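Local coordinates for secreted protein (PDB 5LXZ) that probably acts as a secreted copper-radical oxidase of the galactose oxidase (AA5) family, at residues Pro6-Ile18 against Phe448-Tyr460. The protein carries 1 engineered substitution. Numbering follows the deposited sequence. Where two conformers were deposited one is given.
Sequences PEYKAANGKWEII and FERVADPLVGRNY
W15 lays one face of its indole over P454. The CA of P454 stands 3.5 Å from the centroid of the five-membered ring, nearly on the ring normal, which makes a CH-pi contact. P454 CB continues along the six-membered ring, 3.8 Å from W15 CZ2. With CG anti to the carbonyl carbon (chi1 -67°), the indole lies alongside the proline. Its NE1 reaches A452 O, 2.9 Å away. That N-H comes from above the carbonyl plane, 64° out of it. In the conformer given, the R458 guanidinium comes obliquely to the far end of the indole and forms a salt bridge with E497. E497, on the neighbouring strand 496-500, also accepts the backbone N-H groups of L455 and V456. L455 CG packs on W15 CB, and I17 CD1 meets V456 CG2. At the helix end, A452 N donates to N12 O (3.0 Å); Y499 OH bonds the same oxygen. One water links Y8 OH to D453 N, and another joins A11 O to E449 OE2. Strand 14-18 is the outermost strand of a Kelch propeller blade otherwise built from residues 462-500, so the N-terminus completes that blade. The connection 451-460 enters it from the preceding blade, 409-450, and leads to the copper ligand Y460. The indole is thus held by its N-H as well as its face, which fixes its rotation.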
loop_
_atom_site.group_PDB
_atom_site.type_symbol
_atom_site.label_atom_id
_atom_site.label_comp_id
_atom_site.label_asym_id
_atom_site.label_seq_id
_atom_site.Cartn_x
_atom_site.Cartn_y
_atom_site.Cartn_z
ATOM N N PRO A 6 -17.166 -23.429 -21.371
ATOM C CA PRO A 6 -15.727 -23.730 -21.542
ATOM C C PRO A 6 -14.962 -22.734 -22.429
ATOM O O PRO A 6 -13.864 -22.302 -22.072
ATOM C CB PRO A 6 -15.745 -25.147 -22.171
ATOM C CG PRO A 6 -17.054 -25.725 -21.714
ATOM C CD PRO A 6 -18.010 -24.584 -21.774
ATOM N N GLU A 7 -15.555 -22.346 -23.548
ATOM C CA GLU A 7 -14.940 -21.407 -24.473
ATOM C C GLU A 7 -14.703 -20.016 -23.828
ATOM O O GLU A 7 -13.604 -19.427 -23.990
ATOM C CB GLU A 7 -15.756 -21.289 -25.783
ATOM C CG GLU A 7 -17.248 -20.916 -25.657
ATOM C CD GLU A 7 -18.229 -22.092 -25.455
ATOM O OE1 GLU A 7 -17.838 -23.205 -24.965
ATOM O OE2 GLU A 7 -19.428 -21.877 -25.778
ATOM N N TYR A 8 -15.707 -19.543 -23.101
ATOM C CA TYR A 8 -15.623 -18.240 -22.443
ATOM C C TYR A 8 -14.498 -18.273 -21.392
ATOM O O TYR A 8 -13.647 -17.360 -21.329
ATOM C CB TYR A 8 -16.945 -17.876 -21.802
ATOM C CG TYR A 8 -16.935 -16.492 -21.217
ATOM C CD1 TYR A 8 -17.300 -15.393 -21.953
ATOM C CD2 TYR A 8 -16.492 -16.298 -19.910
ATOM C CE1 TYR A 8 -17.266 -14.120 -21.397
ATOM C CE2 TYR A 8 -16.468 -15.046 -19.353
ATOM C CZ TYR A 8 -16.804 -13.968 -20.095
ATOM O OH TYR A 8 -16.766 -12.705 -19.568
ATOM N N LYS A 9 -14.489 -19.326 -20.582
ATOM C CA LYS A 9 -13.477 -19.455 -19.522
ATOM C C LYS A 9 -12.084 -19.595 -20.093
ATOM O O LYS A 9 -11.096 -19.058 -19.558
ATOM C CB LYS A 9 -13.812 -20.613 -18.597
ATOM C CG LYS A 9 -15.098 -20.347 -17.828
ATOM C CD LYS A 9 -15.440 -21.406 -16.810
ATOM C CE LYS A 9 -15.595 -22.769 -17.469
ATOM N NZ LYS A 9 -16.285 -23.760 -16.588
ATOM N N ALA A 10 -11.959 -20.320 -21.198
ATOM C CA ALA A 10 -10.635 -20.437 -21.843
ATOM C C ALA A 10 -10.055 -19.103 -22.312
ATOM O O ALA A 10 -8.818 -18.951 -22.360
ATOM C CB ALA A 10 -10.701 -21.400 -23.025
ATOM N N ALA A 11 -10.921 -18.148 -22.625
ATOM C CA ALA A 11 -10.514 -16.832 -23.068
ATOM C C ALA A 11 -10.431 -15.837 -21.883
ATOM O O ALA A 11 -9.602 -14.936 -21.909
ATOM C CB ALA A 11 -11.459 -16.317 -24.110
ATOM N N ASN A 12 -11.271 -16.019 -20.860
ATOM C CA ASN A 12 -11.517 -14.945 -19.878
ATOM C C ASN A 12 -11.280 -15.325 -18.432
ATOM O O ASN A 12 -11.343 -14.456 -17.576
ATOM C CB ASN A 12 -12.940 -14.430 -20.043
ATOM C CG ASN A 12 -13.136 -13.779 -21.368
ATOM O OD1 ASN A 12 -12.497 -12.782 -21.666
ATOM N ND2 ASN A 12 -13.985 -14.368 -22.219
ATOM N N GLY A 13 -11.055 -16.597 -18.167
ATOM C CA GLY A 13 -11.037 -17.114 -16.810
ATOM C C GLY A 13 -12.380 -17.058 -16.125
ATOM O O GLY A 13 -13.419 -16.927 -16.773
ATOM N N LYS A 14 -12.364 -17.153 -14.800
ATOM C CA LYS A 14 -13.601 -17.270 -14.018
ATOM C C LYS A 14 -13.369 -16.797 -12.599
ATOM O O LYS A 14 -12.316 -17.106 -12.031
ATOM C CB LYS A 14 -14.078 -18.731 -13.972
ATOM C CG LYS A 14 -15.356 -18.885 -13.150
ATOM C CD LYS A 14 -16.133 -20.187 -13.331
ATOM C CE LYS A 14 -17.146 -20.348 -12.198
ATOM N NZ LYS A 14 -18.199 -19.286 -12.163
ATOM N N TRP A 15 -14.334 -16.081 -12.061
ATOM C CA TRP A 15 -14.327 -15.622 -10.670
ATOM C C TRP A 15 -15.266 -16.455 -9.839
ATOM O O TRP A 15 -16.346 -16.872 -10.334
ATOM C CB TRP A 15 -14.817 -14.174 -10.609
ATOM C CG TRP A 15 -13.904 -13.181 -11.245
ATOM C CD1 TRP A 15 -13.840 -12.813 -12.543
ATOM C CD2 TRP A 15 -12.907 -12.430 -10.573
ATOM N NE1 TRP A 15 -12.866 -11.848 -12.746
ATOM C CE2 TRP A 15 -12.273 -11.598 -11.527
ATOM C CE3 TRP A 15 -12.502 -12.368 -9.243
ATOM C CZ2 TRP A 15 -11.255 -10.708 -11.167
ATOM C CZ3 TRP A 15 -11.516 -11.461 -8.890
ATOM C CH2 TRP A 15 -10.913 -10.656 -9.842
ATOM N N GLU A 16 -14.910 -16.669 -8.589
ATOM C CA GLU A 16 -15.804 -17.337 -7.644
ATOM C C GLU A 16 -15.719 -16.622 -6.314
ATOM O O GLU A 16 -14.625 -16.317 -5.854
ATOM C CB GLU A 16 -15.380 -18.781 -7.463
ATOM C CG GLU A 16 -16.238 -19.584 -6.474
ATOM C CD GLU A 16 -15.861 -21.059 -6.344
ATOM O OE1 GLU A 16 -14.795 -21.480 -6.844
ATOM O OE2 GLU A 16 -16.649 -21.800 -5.715
ATOM N N ILE A 17 -16.852 -16.373 -5.695
ATOM C CA ILE A 17 -16.921 -15.892 -4.327
ATOM C C ILE A 17 -16.731 -17.062 -3.365
ATOM O O ILE A 17 -17.365 -18.112 -3.501
ATOM C CB ILE A 17 -18.278 -15.201 -4.075
ATOM C CG1 ILE A 17 -18.389 -13.942 -4.943
ATOM C CG2 ILE A 17 -18.448 -14.867 -2.595
ATOM C CD1 ILE A 17 -19.782 -13.349 -5.069
ATOM N N ILE A 18 -15.901 -16.813 -2.356
ATOM C CA ILE A 18 -15.881 -17.572 -1.120
ATOM C C ILE A 18 -16.357 -16.667 0.014
ATOM O O ILE A 18 -15.844 -15.555 0.215
ATOM C CB ILE A 18 -14.471 -18.044 -0.776
ATOM C CG1 ILE A 18 -14.107 -19.187 -1.687
ATOM C CG2 ILE A 18 -14.400 -18.475 0.687
ATOM C CD1 ILE A 18 -13.649 -18.726 -3.039
ATOM N N PHE A 448 -3.672 -4.056 -23.070
ATOM C CA PHE A 448 -4.628 -4.715 -22.178
ATOM C C PHE A 448 -5.540 -5.641 -22.973
ATOM O O PHE A 448 -5.935 -5.331 -24.096
ATOM C CB PHE A 448 -5.544 -3.696 -21.512
ATOM C CG PHE A 448 -4.960 -2.997 -20.316
ATOM C CD1 PHE A 448 -4.498 -3.720 -19.245
ATOM C CD2 PHE A 448 -5.033 -1.611 -20.208
ATOM C CE1 PHE A 448 -4.029 -3.071 -18.108
ATOM C CE2 PHE A 448 -4.557 -0.957 -19.085
ATOM C CZ PHE A 448 -4.072 -1.694 -18.033
ATOM N N GLU A 449 -5.866 -6.761 -22.344
ATOM C CA GLU A 449 -6.871 -7.714 -22.823
ATOM C C GLU A 449 -7.932 -7.759 -21.742
ATOM O O GLU A 449 -7.627 -8.072 -20.603
ATOM C CB GLU A 449 -6.236 -9.082 -23.009
ATOM C CG GLU A 449 -7.216 -10.211 -23.283
ATOM C CD GLU A 449 -6.565 -11.586 -23.218
ATOM O OE1 GLU A 449 -5.368 -11.702 -22.880
ATOM O OE2 GLU A 449 -7.282 -12.602 -23.476
ATOM N N ARG A 450 -9.170 -7.431 -22.061
ATOM C CA ARG A 450 -10.251 -7.593 -21.126
ATOM C C ARG A 450 -10.523 -9.075 -20.850
ATOM O O ARG A 450 -10.533 -9.907 -21.757
ATOM C CB ARG A 450 -11.483 -6.931 -21.706
ATOM C CG ARG A 450 -12.590 -6.827 -20.745
ATOM C CD ARG A 450 -12.586 -5.554 -19.939
ATOM N NE ARG A 450 -13.876 -5.603 -19.286
ATOM C CZ ARG A 450 -14.965 -4.932 -19.593
ATOM N NH1 ARG A 450 -14.956 -3.970 -20.512
ATOM N NH2 ARG A 450 -16.066 -5.182 -18.917
ATOM N N VAL A 451 -10.715 -9.398 -19.587
ATOM C CA VAL A 451 -11.047 -10.751 -19.155
ATOM C C VAL A 451 -12.373 -10.740 -18.376
ATOM O O VAL A 451 -13.073 -9.754 -18.430
ATOM C CB VAL A 451 -9.880 -11.432 -18.436
ATOM C CG1 VAL A 451 -8.712 -11.653 -19.393
ATOM C CG2 VAL A 451 -9.446 -10.667 -17.151
ATOM N N ALA A 452 -12.702 -11.811 -17.679
ATOM C CA ALA A 452 -14.012 -11.908 -17.003
ATOM C C ALA A 452 -14.155 -10.813 -15.963
ATOM O O ALA A 452 -13.170 -10.470 -15.272
ATOM C CB ALA A 452 -14.147 -13.245 -16.332
ATOM N N ASP A 453 -15.352 -10.268 -15.842
ATOM C CA ASP A 453 -15.655 -9.243 -14.826
ATOM C C ASP A 453 -15.602 -9.843 -13.428
ATOM O O ASP A 453 -16.191 -10.891 -13.166
ATOM C CB ASP A 453 -17.049 -8.650 -14.984
ATOM C CG ASP A 453 -17.256 -7.911 -16.257
ATOM O OD1 ASP A 453 -16.350 -7.562 -17.027
ATOM O OD2 ASP A 453 -18.463 -7.648 -16.486
ATOM N N PRO A 454 -14.939 -9.164 -12.480
ATOM C CA PRO A 454 -15.110 -9.576 -11.105
ATOM C C PRO A 454 -16.545 -9.528 -10.639
ATOM O O PRO A 454 -17.362 -8.780 -11.201
ATOM C CB PRO A 454 -14.284 -8.542 -10.299
ATOM C CG PRO A 454 -13.934 -7.450 -11.222
ATOM C CD PRO A 454 -14.240 -7.871 -12.644
ATOM N N LEU A 455 -16.843 -10.314 -9.617
ATOM C CA LEU A 455 -18.194 -10.381 -9.088
ATOM C C LEU A 455 -18.468 -9.373 -8.012
ATOM O O LEU A 455 -19.608 -8.984 -7.797
ATOM C CB LEU A 455 -18.467 -11.780 -8.535
ATOM C CG LEU A 455 -18.267 -12.926 -9.521
ATOM C CD1 LEU A 455 -18.517 -14.276 -8.866
ATOM C CD2 LEU A 455 -19.094 -12.789 -10.796
ATOM N N VAL A 456 -17.425 -8.996 -7.283
ATOM C CA VAL A 456 -17.560 -8.120 -6.147
ATOM C C VAL A 456 -16.760 -6.842 -6.428
ATOM O O VAL A 456 -15.595 -6.919 -6.833
ATOM C CB VAL A 456 -16.979 -8.806 -4.891
ATOM C CG1 VAL A 456 -16.989 -7.889 -3.665
ATOM C CG2 VAL A 456 -17.754 -10.072 -4.589
ATOM N N GLY A 457 -17.352 -5.693 -6.126
ATOM C CA GLY A 457 -16.697 -4.410 -6.254
ATOM C C GLY A 457 -15.654 -4.205 -5.182
ATOM O O GLY A 457 -15.854 -4.565 -4.031
ATOM N N ARG A 458 -14.512 -3.645 -5.579
ATOM C CA ARG A 458 -13.362 -3.432 -4.669
ATOM C C ARG A 458 -12.799 -2.025 -4.852
ATOM O O ARG A 458 -12.270 -1.719 -5.911
ATOM C CB ARG A 458 -12.289 -4.513 -4.899
ATOM C CG ARG A 458 -12.566 -5.814 -4.095
ATOM C CD ARG A 458 -11.532 -6.877 -4.304
ATOM N NE ARG A 458 -11.675 -7.442 -5.620
ATOM C CZ ARG A 458 -12.526 -8.412 -5.926
ATOM N NH1 ARG A 458 -12.541 -8.852 -7.163
ATOM N NH2 ARG A 458 -13.354 -8.931 -5.011
ATOM N N ASN A 459 -12.935 -1.172 -3.834
ATOM C CA ASN A 459 -12.419 0.197 -3.875
ATOM C C ASN A 459 -11.377 0.341 -2.776
ATOM O O ASN A 459 -10.425 -0.451 -2.772
ATOM C CB ASN A 459 -13.525 1.282 -4.004
ATOM C CG ASN A 459 -14.480 1.370 -2.814
ATOM O OD1 ASN A 459 -14.159 1.935 -1.762
ATOM N ND2 ASN A 459 -15.699 0.831 -2.991
ATOM N N TYR A 460 -11.524 1.317 -1.901
ATOM C CA TYR A 460 -10.623 1.533 -0.746
ATOM C C TYR A 460 -10.515 0.298 0.102
ATOM O O TYR A 460 -11.474 -0.456 0.248
ATOM C CB TYR A 460 -11.260 2.662 0.069
ATOM C CG TYR A 460 -10.516 3.201 1.225
ATOM C CD1 TYR A 460 -9.216 3.612 1.064
ATOM C CD2 TYR A 460 -11.149 3.383 2.436
ATOM C CE1 TYR A 460 -8.538 4.190 2.120
ATOM C CE2 TYR A 460 -10.460 3.954 3.516
ATOM C CZ TYR A 460 -9.167 4.333 3.316
ATOM O OH TYR A 460 -8.471 4.902 4.371
HETATM O O HOH W 1 -17.536 -11.724 -17.125
HETATM O O HOH W 2 -6.716 -15.117 -22.705
#